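Local atomic coordinates of biotin transporter BioY (Lactococcus lactis subsp. cremoris, PDB entry 4DVE), a protein that binds biotin within the membrane as the substrate-binding S component of an energy-coupling factor (ECF) ABC transporter. Residues G101-I104 against A105-F108; P110-I113 against G114-K118; G147-W150 against L151-S155. All coordinates share one frame; numbering follows the deposited sequence.

Contact 1: residues G101-I104 against A105-F108. With BTN (biotin), chain D.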
ATOM      1  N   GLY A 101      -3.729  12.446  -2.456  1.00 34.98           N
ATOM      2  CA  GLY A 101      -4.166  11.979  -1.154  1.00 33.28           C
ATOM      3  C   GLY A 101      -3.965  10.489  -0.950  1.00 32.57           C
ATOM      4  O   GLY A 101      -3.519  10.067   0.124  1.00 29.65           O
ATOM      5  N   TYR A 102      -4.293   9.694  -1.970  1.00 31.07           N
ATOM      6  CA  TYR A 102      -4.121   8.260  -1.883  1.00 30.79           C
ATOM      7  C   TYR A 102      -2.634   7.935  -1.661  1.00 31.83           C
ATOM      8  O   TYR A 102      -2.275   7.109  -0.818  1.00 30.14           O
ATOM      9  CB  TYR A 102      -4.607   7.553  -3.147  1.00 31.23           C
ATOM     10  CG  TYR A 102      -6.048   7.819  -3.517  1.00 33.72           C
ATOM     11  CD1 TYR A 102      -7.105   7.053  -2.977  1.00 31.86           C
ATOM     12  CD2 TYR A 102      -6.367   8.854  -4.413  1.00 34.61           C
ATOM     13  CE1 TYR A 102      -8.426   7.294  -3.354  1.00 31.87           C
ATOM     14  CE2 TYR A 102      -7.680   9.105  -4.784  1.00 34.55           C
ATOM     15  CZ  TYR A 102      -8.710   8.341  -4.250  1.00 33.21           C
ATOM     16  OH  TYR A 102     -10.012   8.641  -4.634  1.00 33.73           O
ATOM     17  N   ARG A 103      -1.788   8.627  -2.406  1.00 32.72           N
ATOM     18  CA  ARG A 103      -0.324   8.436  -2.369  1.00 35.02           C
ATOM     19  C   ARG A 103       0.325   8.781  -1.035  1.00 35.88           C
ATOM     20  O   ARG A 103       1.201   8.054  -0.559  1.00 34.30           O
ATOM     21  CB  ARG A 103       0.318   9.223  -3.510  1.00 38.43           C
ATOM     22  CG  ARG A 103       0.130   8.450  -4.793  1.00 41.97           C
ATOM     23  CD  ARG A 103      -0.227   9.276  -5.978  1.00 50.63           C
ATOM     24  NE  ARG A 103       0.811  10.160  -6.370  1.00 52.28           N
ATOM     25  CZ  ARG A 103       0.804  10.867  -7.486  1.00 53.20           C
ATOM     26  NH1 ARG A 103       1.851  11.626  -7.756  1.00 50.60           N
ATOM     27  NH2 ARG A 103      -0.202  10.796  -8.338  1.00 56.45           N
ATOM     28  N   ILE A 104      -0.123   9.863  -0.422  1.00 35.32           N
ATOM     29  CA  ILE A 104       0.355  10.249   0.882  1.00 36.86           C
ATOM     30  C   ILE A 104      -0.116   9.239   1.917  1.00 35.41           C
ATOM     31  O   ILE A 104       0.656   8.854   2.784  1.00 37.04           O
ATOM     32  CB  ILE A 104      -0.107  11.676   1.260  1.00 41.42           C
ATOM     33  CG1 ILE A 104       0.539  12.693   0.316  1.00 45.56           C
ATOM     34  CG2 ILE A 104       0.264  12.000   2.698  1.00 43.67           C
ATOM     35  CD1 ILE A 104      -0.086  14.083   0.368  1.00 49.77           C
ATOM     36  N   ALA A 105      -1.368   8.784   1.806  1.00 33.62           N
ATOM     37  CA  ALA A 105      -1.884   7.760   2.700  1.00 31.02           C
ATOM     38  C   ALA A 105      -1.050   6.469   2.583  1.00 28.59           C
ATOM     39  O   ALA A 105      -0.841   5.770   3.593  1.00 27.29           O
ATOM     40  CB  ALA A 105      -3.376   7.474   2.439  1.00 28.55           C
ATOM     41  N   TRP A 106      -0.561   6.165   1.380  1.00 29.56           N
ATOM     42  CA  TRP A 106       0.266   4.959   1.165  1.00 29.61           C
ATOM     43  C   TRP A 106       1.509   4.920   2.028  1.00 30.53           C
ATOM     44  O   TRP A 106       1.891   3.868   2.479  1.00 32.52           O
ATOM     45  CB  TRP A 106       0.699   4.809  -0.270  1.00 29.56           C
ATOM     46  CG  TRP A 106      -0.357   4.487  -1.279  1.00 29.01           C
ATOM     47  CD1 TRP A 106      -1.699   4.157  -1.070  1.00 29.51           C
ATOM     48  CD2 TRP A 106      -0.178   4.485  -2.727  1.00 29.02           C
ATOM     49  NE1 TRP A 106      -2.330   3.941  -2.255  1.00 29.97           N
ATOM     50  CE2 TRP A 106      -1.465   4.126  -3.299  1.00 30.50           C
ATOM     51  CE3 TRP A 106       0.898   4.708  -3.570  1.00 31.97           C
ATOM     52  CZ2 TRP A 106      -1.652   4.006  -4.673  1.00 31.92           C
ATOM     53  CZ3 TRP A 106       0.708   4.562  -4.945  1.00 33.71           C
ATOM     54  CH2 TRP A 106      -0.546   4.240  -5.484  1.00 32.70           C
ATOM     55  N   LEU A 107       2.146   6.068   2.256  1.00 32.91           N
ATOM     56  CA  LEU A 107       3.280   6.142   3.147  1.00 34.21           C
ATOM     57  C   LEU A 107       2.986   5.638   4.563  1.00 37.11           C
ATOM     58  O   LEU A 107       3.862   5.066   5.184  1.00 38.57           O
ATOM     59  CB  LEU A 107       3.834   7.563   3.220  1.00 37.86           C
ATOM     60  CG  LEU A 107       5.110   7.720   4.064  1.00 44.37           C
ATOM     61  CD1 LEU A 107       6.261   6.843   3.520  1.00 43.42           C
ATOM     62  CD2 LEU A 107       5.497   9.189   4.124  1.00 46.71           C
ATOM     63  N   PHE A 108       1.762   5.816   5.066  1.00 34.96           N
ATOM     64  CA  PHE A 108       1.415   5.418   6.429  1.00 35.64           C
ATOM     65  C   PHE A 108       0.824   4.023   6.548  1.00 34.37           C
ATOM     66  O   PHE A 108       0.807   3.455   7.629  1.00 34.23           O
ATOM     67  CB  PHE A 108       0.414   6.425   7.012  1.00 38.26           C
ATOM     68  CG  PHE A 108       0.989   7.773   7.161  1.00 40.34           C
ATOM     69  CD1 PHE A 108       1.724   8.102   8.298  1.00 44.93           C
ATOM     70  CD2 PHE A 108       0.869   8.707   6.142  1.00 41.80           C
ATOM     71  CE1 PHE A 108       2.296   9.359   8.420  1.00 48.43           C
ATOM     72  CE2 PHE A 108       1.437   9.963   6.256  1.00 44.10           C
ATOM     73  CZ  PHE A 108       2.156  10.292   7.392  1.00 46.71           C
TER
HETATM   74  C11 BTN D 201      -1.350   7.519  -8.947  1.00 46.68           C
HETATM   75  O11 BTN D 201      -0.642   6.677  -9.546  1.00 51.06           O
HETATM   76  O12 BTN D 201      -1.348   8.702  -9.316  1.00 50.93           O
HETATM   77  C10 BTN D 201      -2.216   7.121  -7.737  1.00 39.01           C
HETATM   78  C9  BTN D 201      -3.560   6.504  -8.132  1.00 35.45           C
HETATM   79  C8  BTN D 201      -4.404   6.192  -6.873  1.00 32.37           C
HETATM   80  C7  BTN D 201      -5.609   5.302  -7.217  1.00 30.76           C
HETATM   81  C2  BTN D 201      -6.442   4.942  -6.000  1.00 31.08           C
HETATM   82  S1  BTN D 201      -5.527   3.860  -4.887  0.99 30.51           S
HETATM   83  C6  BTN D 201      -7.033   3.369  -4.077  1.00 29.89           C
HETATM   84  C5  BTN D 201      -8.155   3.330  -5.145  1.00 28.81           C
HETATM   85  N1  BTN D 201      -8.254   2.023  -5.741  1.00 28.24           N
HETATM   86  C3  BTN D 201      -7.930   2.013  -7.030  1.00 30.27           C
HETATM   87  O3  BTN D 201      -7.942   1.025  -7.766  1.00 31.45           O
HETATM   88  N2  BTN D 201      -7.608   3.267  -7.392  1.00 29.37           N
HETATM   89  C4  BTN D 201      -7.744   4.220  -6.319  1.00 27.64           C
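Arg103 and Trp106, one turn apart on helix 100-119, meet where the arginine's CG lies over the six-membered ring of the indole, 4.2 Å from its centroid and 22° off the normal, a CH-pi contact. Both side chains also meet the biotin. Arg103 NH2 gives a weak hydrogen bond of 2.6 Å to biotin O12, while Trp106 brings CZ2 to 3.9 Å from biotin S1, which lies at the indole edge. Tyr102 puts one ring face against the ligand, its CD1 3.7 Å from biotin C2. The arginine chain bends about its CB-CG and CG-CD bonds (chi2 139°, chi3 66°) and swings the guanidinium round obliquely to the carboxylate. Both terminal guanidinium nitrogens are held further out: NH1 bonds to Ser94 OG, NH2 also to Ser99 OG, and Phe95 adds a cation-pi contact. Tyr102 OH is held by Asn166 ND2. Backbone bonds of Ala105 N to Gly101 O (3.0 Å) and Trp106 N to Tyr102 O (2.9 Å) keep the helical turn. Three residues of the biotin pocket thus come from a single turn, with Trp106 touching Val143 of helix 128-155 and Asn52, Ile55 and Phe74 of helix 52-80.

Contact 2: residues P110-I113 against G114-K118. With BNG (nonyl beta-D-glucopyranoside), chain F.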
ATOM      1  N   PRO A 110       1.764   0.916   5.518  1.00 29.72           N
ATOM      2  CA  PRO A 110       2.548  -0.233   6.039  1.00 31.21           C
ATOM      3  C   PRO A 110       2.864  -0.101   7.499  1.00 31.64           C
ATOM      4  O   PRO A 110       2.929  -1.100   8.178  1.00 32.10           O
ATOM      5  CB  PRO A 110       3.837  -0.237   5.196  1.00 31.40           C
ATOM      6  CG  PRO A 110       3.781   0.975   4.368  1.00 32.55           C
ATOM      7  CD  PRO A 110       2.443   1.591   4.399  1.00 30.36           C
ATOM      8  N   PHE A 111       3.000   1.130   7.992  1.00 32.69           N
ATOM      9  CA  PHE A 111       3.218   1.332   9.411  1.00 34.23           C
ATOM     10  C   PHE A 111       1.982   0.896  10.215  1.00 34.99           C
ATOM     11  O   PHE A 111       2.068   0.154  11.181  1.00 35.75           O
ATOM     12  CB  PHE A 111       3.543   2.805   9.725  1.00 35.03           C
ATOM     13  CG  PHE A 111       3.583   3.058  11.183  1.00 40.43           C
ATOM     14  CD1 PHE A 111       2.492   3.606  11.842  1.00 42.95           C
ATOM     15  CD2 PHE A 111       4.672   2.619  11.935  1.00 43.92           C
ATOM     16  CE1 PHE A 111       2.514   3.780  13.222  1.00 45.85           C
ATOM     17  CE2 PHE A 111       4.702   2.789  13.314  1.00 46.22           C
ATOM     18  CZ  PHE A 111       3.615   3.360  13.954  1.00 47.54           C
ATOM     19  N   LEU A 112       0.818   1.364   9.792  1.00 34.07           N
ATOM     20  CA  LEU A 112      -0.413   1.001  10.457  1.00 33.38           C
ATOM     21  C   LEU A 112      -0.670  -0.483  10.415  1.00 32.42           C
ATOM     22  O   LEU A 112      -0.980  -1.076  11.442  1.00 35.82           O
ATOM     23  CB  LEU A 112      -1.591   1.771   9.862  1.00 31.51           C
ATOM     24  CG  LEU A 112      -1.509   3.271  10.139  1.00 34.21           C
ATOM     25  CD1 LEU A 112      -2.495   4.069   9.247  1.00 32.35           C
ATOM     26  CD2 LEU A 112      -1.768   3.555  11.618  1.00 32.82           C
ATOM     27  N   ILE A 113      -0.592  -1.086   9.236  1.00 32.27           N
ATOM     28  CA  ILE A 113      -0.833  -2.529   9.103  1.00 32.82           C
ATOM     29  C   ILE A 113       0.183  -3.326   9.957  1.00 34.20           C
ATOM     30  O   ILE A 113      -0.194  -4.193  10.755  1.00 35.99           O
ATOM     31  CB  ILE A 113      -0.788  -2.981   7.625  1.00 32.33           C
ATOM     32  CG1 ILE A 113      -2.023  -2.437   6.871  1.00 33.46           C
ATOM     33  CG2 ILE A 113      -0.724  -4.507   7.528  1.00 31.07           C
ATOM     34  CD1 ILE A 113      -2.075  -2.786   5.384  1.00 32.29           C
ATOM     35  N   GLY A 114       1.460  -2.993   9.811  1.00 34.78           N
ATOM     36  CA  GLY A 114       2.538  -3.684  10.538  1.00 35.07           C
ATOM     37  C   GLY A 114       2.411  -3.531  12.050  1.00 35.84           C
ATOM     38  O   GLY A 114       2.606  -4.497  12.814  1.00 35.06           O
ATOM     39  N   PHE A 115       2.100  -2.315  12.480  1.00 35.79           N
ATOM     40  CA  PHE A 115       1.914  -2.019  13.893  1.00 40.05           C
ATOM     41  C   PHE A 115       0.793  -2.847  14.552  1.00 42.53           C
ATOM     42  O   PHE A 115       0.965  -3.374  15.656  1.00 39.97           O
ATOM     43  CB  PHE A 115       1.600  -0.533  14.098  1.00 41.77           C
ATOM     44  CG  PHE A 115       1.392  -0.164  15.542  1.00 45.19           C
ATOM     45  CD1 PHE A 115       2.473   0.165  16.350  1.00 48.55           C
ATOM     46  CD2 PHE A 115       0.121  -0.147  16.092  1.00 46.47           C
ATOM     47  CE1 PHE A 115       2.284   0.486  17.698  1.00 50.99           C
ATOM     48  CE2 PHE A 115      -0.075   0.168  17.429  1.00 48.79           C
ATOM     49  CZ  PHE A 115       1.011   0.478  18.236  1.00 50.86           C
ATOM     50  N   PHE A 116      -0.365  -2.934  13.897  1.00 39.04           N
ATOM     51  CA  PHE A 116      -1.471  -3.681  14.473  1.00 40.31           C
ATOM     52  C   PHE A 116      -1.332  -5.198  14.332  1.00 40.43           C
ATOM     53  O   PHE A 116      -1.808  -5.948  15.218  1.00 39.49           O
ATOM     54  CB  PHE A 116      -2.820  -3.154  13.979  1.00 40.85           C
ATOM     55  CG  PHE A 116      -3.197  -1.848  14.609  1.00 44.34           C
ATOM     56  CD1 PHE A 116      -3.596  -1.804  15.955  1.00 49.49           C
ATOM     57  CD2 PHE A 116      -3.066  -0.660  13.921  1.00 43.71           C
ATOM     58  CE1 PHE A 116      -3.917  -0.602  16.561  1.00 50.88           C
ATOM     59  CE2 PHE A 116      -3.382   0.546  14.515  1.00 46.13           C
ATOM     60  CZ  PHE A 116      -3.811   0.577  15.840  1.00 51.09           C
ATOM     61  N   LEU A 117      -0.684  -5.661  13.259  1.00 36.82           N
ATOM     62  CA  LEU A 117      -0.401  -7.091  13.113  1.00 40.91           C
ATOM     63  C   LEU A 117       0.487  -7.573  14.266  1.00 45.13           C
ATOM     64  O   LEU A 117       0.252  -8.638  14.840  1.00 47.64           O
ATOM     65  CB  LEU A 117       0.306  -7.423  11.792  1.00 39.10           C
ATOM     66  CG  LEU A 117      -0.536  -7.296  10.523  1.00 41.64           C
ATOM     67  CD1 LEU A 117       0.326  -7.694   9.313  1.00 38.73           C
ATOM     68  CD2 LEU A 117      -1.852  -8.080  10.603  1.00 38.73           C
ATOM     69  N   LYS A 118       1.490  -6.756  14.577  1.00 45.59           N
ATOM     70  CA  LYS A 118       2.472  -7.014  15.637  1.00 49.53           C
ATOM     71  C   LYS A 118       1.800  -6.921  17.002  1.00 54.80           C
ATOM     72  O   LYS A 118       1.854  -7.871  17.783  1.00 56.13           O
ATOM     73  CB  LYS A 118       3.604  -5.997  15.465  1.00 48.61           C
ATOM     74  CG  LYS A 118       4.821  -6.147  16.307  1.00 52.33           C
ATOM     75  CD  LYS A 118       5.936  -5.284  15.731  1.00 51.86           C
ATOM     76  CE  LYS A 118       6.858  -4.822  16.836  1.00 54.65           C
ATOM     77  NZ  LYS A 118       7.805  -3.782  16.380  1.00 58.86           N
TER
HETATM   78  C1  BNG F 203       7.871   1.344  15.007  0.75 74.38           C
HETATM   79  C2  BNG F 203       7.980  -0.091  15.508  0.75 77.15           C
HETATM   80  C3  BNG F 203       6.759  -0.473  16.337  0.75 77.13           C
HETATM   81  C4  BNG F 203       6.466   0.585  17.396  0.75 77.93           C
HETATM   82  C5  BNG F 203       6.450   1.979  16.782  0.75 78.31           C
HETATM   83  C6  BNG F 203       6.233   3.043  17.852  0.75 81.30           C
HETATM   84  C1' BNG F 203       8.916   2.912  13.583  0.75 66.06           C
HETATM   85  C2' BNG F 203       9.259   2.669  12.118  0.75 62.49           C
HETATM   86  C3' BNG F 203       9.872   3.913  11.487  0.75 61.87           C
HETATM   87  C4' BNG F 203       9.369   4.106  10.061  0.75 59.85           C
HETATM   88  C5' BNG F 203      10.495   4.565   9.143  0.75 59.22           C
HETATM   89  C6' BNG F 203      10.044   5.722   8.261  0.75 62.64           C
HETATM   90  C7' BNG F 203      10.638   5.607   6.862  0.75 61.41           C
HETATM   91  C8' BNG F 203      10.346   6.857   6.040  0.75 60.63           C
HETATM   92  C9' BNG F 203      10.811   6.687   4.611  0.75 56.16           C
HETATM   93  O1  BNG F 203       9.067   1.697  14.315  0.75 70.32           O
HETATM   94  O2  BNG F 203       8.092  -0.979  14.389  0.75 78.39           O
HETATM   95  O3  BNG F 203       6.991  -1.734  16.975  0.75 67.50           O
HETATM   96  O4  BNG F 203       5.196   0.315  18.000  0.75 84.49           O
HETATM   97  O5  BNG F 203       7.687   2.221  16.117  0.75 78.05           O
HETATM   98  O6  BNG F 203       7.273   4.024  17.768  0.75 83.01           O
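Phe111 and Phe115 form an i to i+4 pair within helix 100-119, in a partly buried stretch of a predicted membrane-spanning helix that carries one of the bound nonyl glucosides on its flank. The side chains lie side by side and point the same way, with Phe111 CZ 4.2 Å from Phe115 CD1. Their ring planes are turned 31° from each other, an oblique meeting. Each CG stands opposite its own backbone N (chi1 172° for Phe111, 180° for Phe115), which sends both rings out over the same flank of the helix. There Phe111 turns its edge to the detergent, CE2 lying 3.9 Å from the glucoside C1, and the glucoside O4 sits at the edge of Phe115.

Ile113 and Leu117 make a second such pair, also side by side, with Ile113 CG2 3.8 Å from Leu117 CD1. Ile113 packs on Phe138 and Leu117 on Glu131 and Ile134, all of helix 128-155. The face of Phe116 receives Phe115 CD2 over its centre, and its ring also meets Phe138. Four backbone bonds, among them Phe115 N to Phe111 O at 2.8 Å, keep 110-117 in alpha-helical turns, after a kink at Pro110 and Phe111, whose N atoms make no bond to the preceding turn. Phe111, which packs on Pro64 and Thr68 of helix 52-80, lines the glucoside pocket together with those two residues, Phe115 and Lys118.

Contact 3: residues G147-W150 against L151-S155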
ATOM      1  N   GLY A 147      -7.736   9.840   0.280  1.00 31.77           N
ATOM      2  CA  GLY A 147      -7.765  10.103  -1.151  1.00 30.04           C
ATOM      3  C   GLY A 147      -8.990  10.906  -1.591  1.00 30.31           C
ATOM      4  O   GLY A 147      -8.851  11.865  -2.365  1.00 28.57           O
ATOM      5  N   ALA A 148     -10.163  10.506  -1.089  1.00 30.78           N
ATOM      6  CA  ALA A 148     -11.440  11.144  -1.397  1.00 32.46           C
ATOM      7  C   ALA A 148     -11.504  12.583  -0.872  1.00 33.78           C
ATOM      8  O   ALA A 148     -12.008  13.502  -1.559  1.00 33.52           O
ATOM      9  CB  ALA A 148     -12.607  10.305  -0.842  1.00 32.60           C
ATOM     10  N   ILE A 149     -10.949  12.807   0.317  1.00 35.08           N
ATOM     11  CA  ILE A 149     -10.925  14.155   0.889  1.00 36.86           C
ATOM     12  C   ILE A 149     -10.008  15.073   0.100  1.00 37.13           C
ATOM     13  O   ILE A 149     -10.363  16.227  -0.245  1.00 36.60           O
ATOM     14  CB  ILE A 149     -10.541  14.119   2.374  1.00 41.14           C
ATOM     15  CG1 ILE A 149     -11.649  13.443   3.167  1.00 42.91           C
ATOM     16  CG2 ILE A 149     -10.325  15.519   2.961  1.00 41.74           C
ATOM     17  CD1 ILE A 149     -11.170  13.060   4.552  1.00 49.38           C
ATOM     18  N   TRP A 150      -8.827  14.576  -0.202  1.00 34.59           N
ATOM     19  CA  TRP A 150      -7.874  15.336  -0.989  1.00 36.88           C
ATOM     20  C   TRP A 150      -8.427  15.683  -2.351  1.00 35.69           C
ATOM     21  O   TRP A 150      -8.355  16.832  -2.783  1.00 34.57           O
ATOM     22  CB  TRP A 150      -6.608  14.539  -1.145  1.00 38.54           C
ATOM     23  CG  TRP A 150      -5.556  15.208  -1.963  1.00 41.63           C
ATOM     24  CD1 TRP A 150      -5.492  15.352  -3.344  1.00 42.52           C
ATOM     25  CD2 TRP A 150      -4.316  15.770  -1.468  1.00 50.86           C
ATOM     26  NE1 TRP A 150      -4.353  16.008  -3.722  1.00 43.77           N
ATOM     27  CE2 TRP A 150      -3.593  16.271  -2.639  1.00 51.07           C
ATOM     28  CE3 TRP A 150      -3.734  15.894  -0.208  1.00 53.58           C
ATOM     29  CZ2 TRP A 150      -2.342  16.870  -2.525  1.00 56.88           C
ATOM     30  CZ3 TRP A 150      -2.474  16.505  -0.107  1.00 56.98           C
ATOM     31  CH2 TRP A 150      -1.797  16.985  -1.238  1.00 56.95           C
ATOM     32  N   LEU A 151      -9.004  14.688  -3.014  1.00 33.47           N
ATOM     33  CA  LEU A 151      -9.657  14.890  -4.290  1.00 35.01           C
ATOM     34  C   LEU A 151     -10.701  16.012  -4.266  1.00 35.24           C
ATOM     35  O   LEU A 151     -10.710  16.866  -5.143  1.00 35.94           O
ATOM     36  CB  LEU A 151     -10.292  13.586  -4.767  1.00 33.02           C
ATOM     37  CG  LEU A 151     -11.071  13.648  -6.077  1.00 34.46           C
ATOM     38  CD1 LEU A 151     -10.175  14.015  -7.271  1.00 33.52           C
ATOM     39  CD2 LEU A 151     -11.837  12.339  -6.245  1.00 32.56           C
ATOM     40  N   SER A 152     -11.575  15.978  -3.268  1.00 35.42           N
ATOM     41  CA  SER A 152     -12.596  16.995  -3.071  1.00 38.87           C
ATOM     42  C   SER A 152     -11.975  18.397  -3.057  1.00 39.45           C
ATOM     43  O   SER A 152     -12.418  19.305  -3.765  1.00 41.00           O
ATOM     44  CB  SER A 152     -13.334  16.734  -1.749  1.00 38.43           C
ATOM     45  OG  SER A 152     -14.327  17.707  -1.552  1.00 43.74           O
ATOM     46  N   PHE A 153     -10.921  18.551  -2.270  1.00 41.27           N
ATOM     47  CA  PHE A 153     -10.238  19.836  -2.174  1.00 46.57           C
ATOM     48  C   PHE A 153      -9.499  20.177  -3.450  1.00 43.73           C
ATOM     49  O   PHE A 153      -9.632  21.263  -3.943  1.00 43.75           O
ATOM     50  CB  PHE A 153      -9.291  19.897  -0.962  1.00 50.76           C
ATOM     51  CG  PHE A 153      -9.993  20.192   0.337  1.00 57.71           C
ATOM     52  CD1 PHE A 153     -10.342  21.501   0.672  1.00 64.67           C
ATOM     53  CD2 PHE A 153     -10.305  19.174   1.230  1.00 62.26           C
ATOM     54  CE1 PHE A 153     -10.994  21.773   1.868  1.00 67.71           C
ATOM     55  CE2 PHE A 153     -10.955  19.442   2.427  1.00 64.01           C
ATOM     56  CZ  PHE A 153     -11.296  20.742   2.745  1.00 66.86           C
ATOM     57  N   GLN A 154      -8.719  19.275  -4.019  1.00 42.55           N
ATOM     58  CA  GLN A 154      -7.890  19.734  -5.152  1.00 44.38           C
ATOM     59  C   GLN A 154      -8.637  19.848  -6.478  1.00 41.99           C
ATOM     60  O   GLN A 154      -8.232  20.613  -7.320  1.00 41.95           O
ATOM     61  CB  GLN A 154      -6.544  18.990  -5.268  1.00 46.82           C
ATOM     62  CG  GLN A 154      -6.503  17.782  -6.139  1.00 48.90           C
ATOM     63  CD  GLN A 154      -6.560  18.044  -7.626  1.00 46.12           C
ATOM     64  OE1 GLN A 154      -5.774  18.783  -8.208  1.00 50.40           O
ATOM     65  NE2 GLN A 154      -7.461  17.381  -8.247  1.00 45.11           N
ATOM     66  N   SER A 155      -9.711  19.093  -6.671  1.00 39.35           N
ATOM     67  CA  SER A 155     -10.472  19.191  -7.898  1.00 41.03           C
ATOM     68  C   SER A 155     -11.734  20.036  -7.715  1.00 40.08           C
ATOM     69  O   SER A 155     -12.507  20.172  -8.631  1.00 42.11           O
ATOM     70  CB  SER A 155     -10.849  17.810  -8.414  1.00 41.79           C
ATOM     71  OG  SER A 155      -9.666  17.188  -8.861  1.00 47.87           O
TER
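The carbonyl oxygen of Ala148 is gripped by two groups, the backbone N-H of Ser152 at 3.0 Å and, from helix 159-165, the hydroxyl of Ser162. The first bond belongs to the alpha-helical i to i+4 pattern near the end of helix 128-155, a predicted transmembrane helix. The shortest bond of the series is from Gln154 N to Trp150 O, 2.8 Å long, straight (N-H...O 164°) and nearly along the C=O axis. Leu151 N to Gly147 O, at 2.9 Å, is a further one, and Phe153 N reaches back to Ile149 O in the same way.

The side chains follow the same spacing. Trp150, its CG opposite the backbone N (chi1 179°), throws its indole off the helix so that Gln154 crosses it. Gln154 CG does the touching: it meets the pyrrole part of the indole, 3.7 Å from Trp150 NE1. That nitrogen is satisfied by the carbonyl of Gly97, which ties the indole to the loop ahead of helix 100-119. Away from this side, Ser152 OG bonds to Ile157 O further along the chain. Ile149 also reaches helix 159-165, at Leu159. The CG2 methyl of Ile149 runs alongside the Phe153 ring, 4.0 Å from both CD2 and CE2 of Phe153.

Overall arrangement
Contacts 1 and 2 follow each other along helix 100-119, their centres 15 Å apart. The first faces biotin, whereas the second meets a bound detergent on the helix flank, with the side chain of Ile113 about 12 Å from the biotin. Contact 3 lies on helix 128-155 and packs directly on contact 1, the two centres 13 Å apart: Ile104 CD1 comes within 3.4 Å of Trp150 CZ3, and Tyr102 CD1 within 3.6 Å of Gly147 CA. The ring of Tyr102 therefore stands between biotin and contact 3, whose Gly147 is about 7 Å from the ligand. Contacts 2 and 3 do not touch; their centres are 26 Å apart and their nearest atoms about 12 Å.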